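Local coordinates for bifunctional protein FolD (PDB 6V6Y) that probably oxidises 5,10-methylenetetrahydrofolate with NADP+ and then hydrolyses the methenyl product to 10-formyltetrahydrofolate, working as a homodimer, at residues A[125-130]-A[134-139]; A[142-147]-A[258-263]. One frame throughout, in Å; residues are numbered along the deposited sequence.

Interaction 1. Residues A[125-130]-A[134-139]; sequences GRLWSG and LFPCTP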
loop_
_atom_site.group_PDB
_atom_site.type_symbol
_atom_site.label_atom_id
_atom_site.label_comp_id
_atom_site.label_asym_id
_atom_site.label_seq_id
_atom_site.Cartn_x
_atom_site.Cartn_y
_atom_site.Cartn_z
ATOM N N GLY A 125 6.774 -0.068 -2.217
ATOM C CA GLY A 125 6.639 1.346 -1.913
ATOM C C GLY A 125 6.429 2.187 -3.154
ATOM O O GLY A 125 5.667 3.161 -3.134
ATOM N N ARG A 126 7.081 1.814 -4.259
ATOM C CA ARG A 126 6.820 2.509 -5.516
ATOM C C ARG A 126 5.377 2.304 -5.967
ATOM O O ARG A 126 4.755 3.220 -6.518
ATOM C CB ARG A 126 7.803 2.043 -6.586
ATOM C CG ARG A 126 9.193 2.690 -6.467
ATOM C CD ARG A 126 9.166 4.160 -6.894
ATOM N NE ARG A 126 10.479 4.793 -6.762
ATOM C CZ ARG A 126 11.445 4.717 -7.682
ATOM N NH1 ARG A 126 11.239 4.038 -8.807
ATOM N NH2 ARG A 126 12.617 5.320 -7.481
ATOM N N LEU A 127 4.829 1.107 -5.747
ATOM C CA LEU A 127 3.468 0.815 -6.192
ATOM C C LEU A 127 2.465 1.714 -5.487
ATOM O O LEU A 127 1.616 2.348 -6.127
ATOM C CB LEU A 127 3.131 -0.651 -5.915
ATOM C CG LEU A 127 1.892 -1.292 -6.533
ATOM C CD1 LEU A 127 2.069 -2.798 -6.430
ATOM C CD2 LEU A 127 0.586 -0.876 -5.858
ATOM N N TRP A 128 2.535 1.752 -4.159
ATOM C CA TRP A 128 1.596 2.537 -3.375
ATOM C C TRP A 128 1.869 4.034 -3.444
ATOM O O TRP A 128 0.949 4.817 -3.210
ATOM C CB TRP A 128 1.599 2.045 -1.928
ATOM C CG TRP A 128 0.695 0.817 -1.784
ATOM C CD1 TRP A 128 1.088 -0.485 -1.713
ATOM C CD2 TRP A 128 -0.743 0.804 -1.744
ATOM N NE1 TRP A 128 -0.011 -1.308 -1.597
ATOM C CE2 TRP A 128 -1.147 -0.546 -1.626
ATOM C CE3 TRP A 128 -1.726 1.805 -1.778
ATOM C CZ2 TRP A 128 -2.493 -0.926 -1.544
ATOM C CZ3 TRP A 128 -3.068 1.432 -1.698
ATOM C CH2 TRP A 128 -3.438 0.076 -1.582
ATOM N N SER A 129 3.083 4.455 -3.810
ATOM C CA SER A 129 3.384 5.880 -3.946
ATOM C C SER A 129 3.100 6.444 -5.334
ATOM O O SER A 129 3.208 7.662 -5.518
ATOM C CB SER A 129 4.849 6.143 -3.595
ATOM O OG SER A 129 5.037 5.850 -2.224
ATOM N N GLY A 130 2.747 5.604 -6.309
ATOM C CA GLY A 130 2.427 6.074 -7.643
ATOM C C GLY A 130 3.578 6.111 -8.628
ATOM O O GLY A 130 3.389 6.591 -9.752
ATOM N N LEU A 134 8.582 -2.763 -10.435
ATOM C CA LEU A 134 8.141 -4.109 -10.766
ATOM C C LEU A 134 7.135 -4.560 -9.710
ATOM O O LEU A 134 7.478 -4.667 -8.526
ATOM C CB LEU A 134 9.342 -5.056 -10.834
ATOM C CG LEU A 134 10.446 -4.755 -11.867
ATOM C CD1 LEU A 134 11.705 -5.576 -11.611
ATOM C CD2 LEU A 134 9.933 -5.025 -13.256
ATOM N N PHE A 135 5.904 -4.825 -10.133
ATOM C CA PHE A 135 4.757 -5.090 -9.270
ATOM C C PHE A 135 4.347 -6.560 -9.316
ATOM O O PHE A 135 4.680 -7.275 -10.272
ATOM C CB PHE A 135 3.585 -4.209 -9.708
ATOM C CG PHE A 135 3.930 -2.758 -9.751
ATOM C CD1 PHE A 135 4.785 -2.210 -8.801
ATOM C CD2 PHE A 135 3.414 -1.937 -10.735
ATOM C CE1 PHE A 135 5.124 -0.878 -8.845
ATOM C CE2 PHE A 135 3.732 -0.586 -10.770
ATOM C CZ PHE A 135 4.590 -0.054 -9.830
ATOM N N PRO A 136 3.631 -7.051 -8.294
ATOM C CA PRO A 136 3.368 -8.498 -8.210
ATOM C C PRO A 136 2.521 -9.017 -9.374
ATOM O O PRO A 136 1.690 -8.307 -9.952
ATOM C CB PRO A 136 2.648 -8.644 -6.865
ATOM C CG PRO A 136 3.188 -7.432 -6.034
ATOM C CD PRO A 136 3.186 -6.343 -7.070
ATOM N N CYS A 137 2.756 -10.281 -9.727
ATOM C CA CYS A 137 2.316 -10.791 -11.025
ATOM C C CYS A 137 0.832 -11.117 -11.051
ATOM O O CYS A 137 0.165 -10.869 -12.058
ATOM C CB CYS A 137 3.107 -12.040 -11.407
ATOM S SG CYS A 137 4.845 -11.755 -11.607
ATOM N N THR A 138 0.301 -11.723 -9.990
ATOM C CA THR A 138 -1.132 -12.014 -10.012
ATOM C C THR A 138 -1.953 -10.738 -10.046
ATOM O O THR A 138 -2.853 -10.635 -10.895
ATOM C CB THR A 138 -1.516 -12.906 -8.831
ATOM O OG1 THR A 138 -0.758 -14.115 -8.894
ATOM C CG2 THR A 138 -3.009 -13.233 -8.879
ATOM N N PRO A 139 -1.698 -9.732 -9.205
ATOM C CA PRO A 139 -2.474 -8.488 -9.344
ATOM C C PRO A 139 -2.364 -7.876 -10.730
ATOM O O PRO A 139 -3.383 -7.472 -11.309
ATOM C CB PRO A 139 -1.874 -7.568 -8.259
ATOM C CG PRO A 139 -1.232 -8.459 -7.274
ATOM C CD PRO A 139 -0.804 -9.703 -8.026
#

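Interaction 2. Residues A[142-147]-A[258-263]; sequences VVRLLK and GPMTVA. With NAP (NADP nicotinamide-adenine-dinucleotide phosphate), chain B.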
loop_
_atom_site.group_PDB
_atom_site.type_symbol
_atom_site.label_atom_id
_atom_site.label_comp_id
_atom_site.label_asym_id
_atom_site.label_seq_id
_atom_site.Cartn_x
_atom_site.Cartn_y
_atom_site.Cartn_z
ATOM N N VAL A 142 -4.603 -9.787 -12.930
ATOM C CA VAL A 142 -6.023 -9.537 -12.714
ATOM C C VAL A 142 -6.437 -8.224 -13.365
ATOM O O VAL A 142 -7.430 -8.162 -14.094
ATOM C CB VAL A 142 -6.326 -9.565 -11.210
ATOM C CG1 VAL A 142 -7.672 -8.961 -10.921
ATOM C CG2 VAL A 142 -6.197 -11.022 -10.710
ATOM N N VAL A 143 -5.665 -7.159 -13.145
ATOM C CA VAL A 143 -5.977 -5.879 -13.781
ATOM C C VAL A 143 -5.969 -6.028 -15.303
ATOM O O VAL A 143 -6.929 -5.653 -15.991
ATOM C CB VAL A 143 -4.997 -4.785 -13.307
ATOM C CG1 VAL A 143 -5.238 -3.500 -14.074
ATOM C CG2 VAL A 143 -5.156 -4.517 -11.804
ATOM N N ARG A 144 -4.892 -6.606 -15.852
ATOM C CA ARG A 144 -4.796 -6.754 -17.303
ATOM C C ARG A 144 -5.939 -7.592 -17.853
ATOM O O ARG A 144 -6.529 -7.248 -18.887
ATOM C CB ARG A 144 -3.451 -7.368 -17.685
ATOM C CG ARG A 144 -3.368 -7.805 -19.143
ATOM C CD ARG A 144 -2.665 -6.777 -20.005
ATOM N NE ARG A 144 -2.796 -7.095 -21.424
ATOM C CZ ARG A 144 -1.878 -6.818 -22.344
ATOM N NH1 ARG A 144 -0.740 -6.218 -21.992
ATOM N NH2 ARG A 144 -2.094 -7.151 -23.620
ATOM N N LEU A 145 -6.286 -8.682 -17.164
ATOM C CA LEU A 145 -7.398 -9.510 -17.616
ATOM C C LEU A 145 -8.687 -8.700 -17.709
ATOM O O LEU A 145 -9.408 -8.782 -18.715
ATOM C CB LEU A 145 -7.574 -10.716 -16.695
ATOM C CG LEU A 145 -8.676 -11.713 -17.082
ATOM C CD1 LEU A 145 -8.254 -13.113 -16.713
ATOM C CD2 LEU A 145 -10.008 -11.371 -16.388
ATOM N N LEU A 146 -9.000 -7.907 -16.667
ATOM C CA LEU A 146 -10.234 -7.121 -16.695
ATOM C C LEU A 146 -10.217 -6.107 -17.832
ATOM O O LEU A 146 -11.225 -5.923 -18.528
ATOM C CB LEU A 146 -10.455 -6.412 -15.359
ATOM C CG LEU A 146 -10.729 -7.313 -14.152
ATOM C CD1 LEU A 146 -10.390 -6.595 -12.813
ATOM C CD2 LEU A 146 -12.166 -7.791 -14.147
ATOM N N LYS A 147 -9.087 -5.430 -18.029
ATOM C CA LYS A 147 -9.010 -4.472 -19.123
ATOM C C LYS A 147 -9.053 -5.169 -20.475
ATOM O O LYS A 147 -9.595 -4.616 -21.437
ATOM C CB LYS A 147 -7.747 -3.623 -19.000
ATOM C CG LYS A 147 -7.803 -2.594 -17.851
ATOM C CD LYS A 147 -6.458 -1.940 -17.632
ATOM C CE LYS A 147 -6.489 -0.445 -17.934
ATOM N NZ LYS A 147 -5.181 0.165 -17.513
ATOM N N GLY A 258 -4.737 -17.973 -13.398
ATOM C CA GLY A 258 -3.476 -18.677 -13.438
ATOM C C GLY A 258 -2.626 -18.383 -14.660
ATOM O O GLY A 258 -1.436 -18.064 -14.543
ATOM N N PRO A 259 -3.205 -18.505 -15.860
ATOM C CA PRO A 259 -2.435 -18.141 -17.060
ATOM C C PRO A 259 -1.968 -16.700 -17.048
ATOM O O PRO A 259 -0.869 -16.404 -17.548
ATOM C CB PRO A 259 -3.418 -18.412 -18.213
ATOM C CG PRO A 259 -4.313 -19.461 -17.690
ATOM C CD PRO A 259 -4.443 -19.231 -16.202
ATOM N N MET A 260 -2.764 -15.782 -16.496
ATOM C CA MET A 260 -2.334 -14.383 -16.479
ATOM C C MET A 260 -1.183 -14.165 -15.506
ATOM O O MET A 260 -0.309 -13.336 -15.766
ATOM C CB MET A 260 -3.513 -13.471 -16.139
ATOM C CG MET A 260 -4.573 -13.472 -17.205
ATOM S SD MET A 260 -3.953 -12.949 -18.793
ATOM C CE MET A 260 -3.380 -11.319 -18.421
ATOM N N THR A 261 -1.153 -14.901 -14.393
ATOM C CA THR A 261 -0.022 -14.790 -13.480
ATOM C C THR A 261 1.285 -15.159 -14.177
ATOM O O THR A 261 2.314 -14.503 -13.972
ATOM C CB THR A 261 -0.221 -15.683 -12.256
ATOM O OG1 THR A 261 -1.428 -15.318 -11.567
ATOM C CG2 THR A 261 0.996 -15.546 -11.294
ATOM N N VAL A 262 1.273 -16.212 -14.997
ATOM C CA VAL A 262 2.501 -16.608 -15.690
ATOM C C VAL A 262 2.894 -15.545 -16.709
ATOM O O VAL A 262 4.061 -15.135 -16.790
ATOM C CB VAL A 262 2.333 -17.990 -16.353
ATOM C CG1 VAL A 262 3.623 -18.389 -17.069
ATOM C CG2 VAL A 262 1.942 -19.050 -15.315
ATOM N N ALA A 263 1.916 -15.069 -17.486
ATOM C CA ALA A 263 2.197 -14.101 -18.543
ATOM C C ALA A 263 2.840 -12.833 -17.990
ATOM O O ALA A 263 3.773 -12.285 -18.593
ATOM C CB ALA A 263 0.905 -13.759 -19.294
HETATM P PA NAP B . -3.224 -15.946 2.104
HETATM O O1A NAP B . -2.767 -17.349 2.220
HETATM O O2A NAP B . -2.266 -15.014 2.739
HETATM O O5B NAP B . -4.694 -15.796 2.743
HETATM C C5B NAP B . -5.740 -15.279 1.952
HETATM C C4B NAP B . -6.580 -14.278 2.735
HETATM O O4B NAP B . -7.948 -14.617 2.636
HETATM C C3B NAP B . -6.232 -14.233 4.214
HETATM O O3B NAP B . -5.429 -13.104 4.465
HETATM C C2B NAP B . -7.565 -14.167 4.946
HETATM O O2B NAP B . -7.766 -12.934 5.604
HETATM C C1B NAP B . -8.614 -14.339 3.852
HETATM N N9A NAP B . -9.550 -15.425 4.203
HETATM C C8A NAP B . -9.237 -16.751 4.354
HETATM N N7A NAP B . -10.365 -17.424 4.679
HETATM C C5A NAP B . -11.393 -16.549 4.734
HETATM C C6A NAP B . -12.744 -16.709 5.016
HETATM N N6A NAP B . -13.231 -17.913 5.302
HETATM N N1A NAP B . -13.579 -15.610 4.999
HETATM C C2A NAP B . -13.067 -14.364 4.700
HETATM N N3A NAP B . -11.723 -14.214 4.420
HETATM C C4A NAP B . -10.895 -15.288 4.440
HETATM O O3 NAP B . -3.463 -15.573 0.556
HETATM P PN NAP B . -2.745 -16.067 -0.797
HETATM O O1N NAP B . -1.316 -16.317 -0.502
HETATM O O2N NAP B . -3.128 -15.147 -1.890
HETATM O O5D NAP B . -3.468 -17.484 -1.045
HETATM C C5D NAP B . -4.857 -17.528 -1.284
HETATM C C4D NAP B . -5.173 -18.491 -2.419
HETATM O O4D NAP B . -4.839 -17.920 -3.673
HETATM C C3D NAP B . -4.371 -19.777 -2.278
HETATM O O3D NAP B . -5.244 -20.882 -2.260
HETATM C C2D NAP B . -3.496 -19.837 -3.508
HETATM O O2D NAP B . -3.505 -21.136 -4.051
HETATM C C1D NAP B . -4.151 -18.863 -4.470
HETATM N N1N NAP B . -3.138 -18.212 -5.321
HETATM C C2N NAP B . -3.219 -18.358 -6.675
HETATM C C3N NAP B . -2.278 -17.760 -7.503
HETATM C C7N NAP B . -2.442 -17.838 -8.990
HETATM O O7N NAP B . -1.425 -17.326 -9.820
HETATM N N7N NAP B . -3.547 -18.387 -9.489
HETATM C C4N NAP B . -1.252 -17.005 -6.948
HETATM C C5N NAP B . -1.181 -16.863 -5.568
HETATM C C6N NAP B . -2.134 -17.473 -4.760
HETATM P P2B NAP B . -6.989 -12.567 6.969
HETATM O O1X NAP B . -5.584 -12.116 6.646
HETATM O O2X NAP B . -7.728 -11.442 7.653
HETATM O O3X NAP B . -6.938 -13.775 7.874
#

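Interaction 1. Residues A[125-130]-A[134-139]
The turn that carries the chain from helix 121-129 into helix 137-148 is closed by Leu127 resting on Phe135 and Pro136. Gly130, with phi at 92°, ends the first helix in a Schellman motif and Pro136 holds the N-cap position of the second; between them the chain turns, and Leu127 has Phe135 as its nearest neighbour across the contact. Leu127 lies obliquely over one face of the phenyl ring. Its CG stands 4.0 Å from the centroid of the Phe135 ring, 20° off the ring normal and shifted toward the rim, a CH-pi contact. Closer to the helix backbone, Leu127 CB comes within 3.6 Å of Phe135 CE1. With CG anti to the backbone N (chi1 -167°), the leucine reaches past the ring, and its CD1 touches Pro136 CD at 3.8 Å. The other methyl, CD2, lies 4.2 Å above the plane of the Trp128 ring, which itself stacks on Trp128 of the second subunit. Ser129 OG and Ser129 N both reach back one turn to Gly125 O, from opposite faces of its carbonyl plane, the hydroxyl at 2.9 Å, so two bonds grip this oxygen in the last turn. Arg126 leads its guanidinium away to a salt bridge with Glu108 of the second subunit, while Phe135 O is bonded to Asn268. No hydrogen bond crosses between the two segments: they meet through apolar contacts alone, while Arg126 and Phe135 O take polar partners beyond them.

Interaction 2. Residues A[142-147]-A[258-263]
Met260 reaches out from helix 257-276 and closes on Leu145 and Arg144 of helix 137-148. Its CB is directed at the other helix, and the closest pair of CA atoms, those of Leu145 and Met260, stand 7.1 Å apart. CG is the first atom to touch, with Leu145 CD1 at 3.7 Å and Leu145 CB a little farther, at 4.1 Å; the two side chains run obliquely to each other. SD then serves as the elbow. The methionine bends at chi2 (-59°) and again at chi3 (-60°), and this double bend swings CE round onto the aliphatic stem of Arg144. There CE lies 3.6 Å from Arg144 CG, the methionine crossing the arginine at about a right angle. The guanidinium of Arg144 continues to a salt bridge with Glu18 on helix 8-24, and Ala11 of that same helix packs against Met260. Both segments belong to the Rossmann-type NAD(P)-binding domain; Val142 and Leu146 fit helix 137-148 onto strand 222-225 of its parallel sheet, leaving Leu145 and Arg144 to meet helix 257-276. With an alanine here in place of Met260, the Leu145 methyl and the Arg144 stem would probably lose their shared partner, leaving a gap between the two helices. The next residue along, Thr261, serves the cofactor: its OG1, placed beside the backbone N, donates to the carboxamide oxygen O7N of the NADP nicotinamide at 2.7 Å. Gly258, nearly one turn earlier, brings its CA to 4.0 Å from the amide nitrogen N7N of the same group.

In the fold
Helix 137-148 takes part in both contacts: interaction 1 lies at the turn leading into it, interaction 2 farther along, where it meets helix 257-276. The first is partly buried and borders the second subunit; the second is buried within one chain and touches no other subunit. Neither has a hydrogen bond across its segments, but interaction 1 rests on a leucine over an aromatic face, interaction 2 on a twice-bent methionine against aliphatic groups. The two meet at the cofactor, where Thr138 OG1 and Thr261 OG1 lie 3.0 Å apart in a probable hydrogen bond and Cys137 CB packs 3.6 Å from Thr261 O. Thr138 also makes a weak hydrogen bond to the carboxamide oxygen of the nicotinamide.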